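Local coordinates for uncharacterized protein (Eubacterium ventriosum, PDB 3FDI) that is of unknown function but belongs to the cytidylate kinase-like family of P-loop NTPases and so probably transfers phosphate from a nucleoside triphosphate, at residues F101-V104 against G105-A108. Numbering follows the deposited sequence.
Sequences FVIV and GRCA. With SO4 (sulfate ion), chain F.
Strand 101-104 runs out at Val104 and the chain doubles back through a type I' beta turn from Gly105 to Ala108, closed by Ala108 N donating to Gly105 O at 3.2 Å. The turn links an inner strand of the parallel sheet of a P-loop kinase fold to helix 108-111, with Cys107 as N-cap. Ile103 CG2 meets Ala108 CB at 3.3 Å, tighter than usual for two methyl groups; with CG1 anti to the backbone N (chi1 179°), CG2 sits between that N and the carbonyl carbon, facing the returning chain. Gly105 has a positive phi, 68°, and a CB there would run into both Val104 O and a sulfate oxygen. Arg106 packs CG against Val104 O at 3.6 Å, then bends at chi2 and chi3 to bring its guanidinium to the sulfate, probably picked up from the crystallisation liquor. Arg13 also binds this ion, an arrangement consistent with a phosphate-binding site, while Gln86 holds Arg106 NH1. Cutting Arg106 back to an alanine would probably leave the anion only the backbone N from this turn and Gln86 OE1 without its mate. Sulfate O1 lies at the guanidinium edge, in its plane, 2.5 Å from Arg106 NE, a doubtfully short distance; surer are the bonds from Arg106 N to O1 at 3.0 Å and from Arg106 NH2 to O4 at 2.9 Å.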
loop_
_atom_site.group_PDB
_atom_site.type_symbol
_atom_site.label_atom_id
_atom_site.label_comp_id
_atom_site.label_asym_id
_atom_site.label_seq_id
_atom_site.Cartn_x
_atom_site.Cartn_y
_atom_site.Cartn_z
ATOM N N PHE B 101 -29.288 13.766 3.168
ATOM C CA PHE B 101 -28.785 13.220 4.429
ATOM C C PHE B 101 -27.275 13.277 4.529
ATOM O O PHE B 101 -26.577 13.530 3.549
ATOM C CB PHE B 101 -29.267 11.741 4.678
ATOM C CG PHE B 101 -28.884 10.769 3.585
ATOM C CD1 PHE B 101 -27.694 10.039 3.648
ATOM C CD2 PHE B 101 -29.708 10.593 2.488
ATOM C CE1 PHE B 101 -27.340 9.142 2.639
ATOM C CE2 PHE B 101 -29.367 9.707 1.454
ATOM C CZ PHE B 101 -28.175 8.977 1.534
ATOM N N VAL B 102 -26.815 13.052 5.758
ATOM C CA VAL B 102 -25.421 12.873 6.084
ATOM C C VAL B 102 -25.268 11.397 6.425
ATOM O O VAL B 102 -26.099 10.813 7.135
ATOM C CB VAL B 102 -24.996 13.723 7.303
ATOM C CG1 VAL B 102 -23.550 13.450 7.636
ATOM C CG2 VAL B 102 -25.229 15.234 7.054
ATOM N N ILE B 103 -24.220 10.784 5.895
ATOM C CA ILE B 103 -23.931 9.406 6.205
ATOM C C ILE B 103 -22.446 9.300 6.576
ATOM O O ILE B 103 -21.577 9.788 5.863
ATOM C CB ILE B 103 -24.380 8.450 5.047
ATOM C CG1 ILE B 103 -24.063 6.975 5.338
ATOM C CG2 ILE B 103 -23.779 8.855 3.730
ATOM C CD1 ILE B 103 -24.753 6.404 6.498
ATOM N N VAL B 104 -22.187 8.703 7.722
ATOM C CA VAL B 104 -20.838 8.480 8.187
ATOM C C VAL B 104 -20.454 7.063 7.811
ATOM O O VAL B 104 -21.206 6.117 8.090
ATOM C CB VAL B 104 -20.773 8.634 9.712
ATOM C CG1 VAL B 104 -19.401 8.211 10.229
ATOM C CG2 VAL B 104 -21.103 10.102 10.115
ATOM N N GLY B 105 -19.300 6.904 7.181
ATOM C CA GLY B 105 -18.753 5.606 6.934
ATOM C C GLY B 105 -19.586 4.853 5.939
ATOM O O GLY B 105 -20.179 5.468 5.036
ATOM N N ARG B 106 -19.606 3.524 6.098
ATOM C CA ARG B 106 -20.454 2.631 5.309
ATOM C C ARG B 106 -20.204 2.651 3.794
ATOM O O ARG B 106 -21.099 2.348 2.994
ATOM C CB ARG B 106 -21.932 2.931 5.611
ATOM C CG ARG B 106 -22.334 2.815 7.131
ATOM C CD ARG B 106 -22.427 1.353 7.598
ATOM N NE ARG B 106 -21.159 0.860 8.069
ATOM C CZ ARG B 106 -20.893 -0.398 8.420
ATOM N NH1 ARG B 106 -21.830 -1.341 8.358
ATOM N NH2 ARG B 106 -19.669 -0.714 8.849
ATOM N N CYS B 107 -18.987 2.987 3.393
ATOM C CA CYS B 107 -18.588 3.058 2.011
ATOM C C CYS B 107 -19.439 4.032 1.221
ATOM O O CYS B 107 -19.571 3.888 0.004
ATOM C CB CYS B 107 -18.655 1.672 1.384
ATOM S SG CYS B 107 -17.578 0.485 2.261
ATOM N N ALA B 108 -20.020 5.027 1.886
ATOM C CA ALA B 108 -21.059 5.799 1.200
ATOM C C ALA B 108 -20.513 6.571 0.002
ATOM O O ALA B 108 -21.211 6.681 -0.998
ATOM C CB ALA B 108 -21.839 6.696 2.149
HETATM S S SO4 F . -18.371 2.542 9.913
HETATM O O1 SO4 F . -19.411 2.505 8.897
HETATM O O2 SO4 F . -17.185 3.048 9.212
HETATM O O3 SO4 F . -18.768 3.372 11.037
HETATM O O4 SO4 F . -18.185 1.162 10.427
#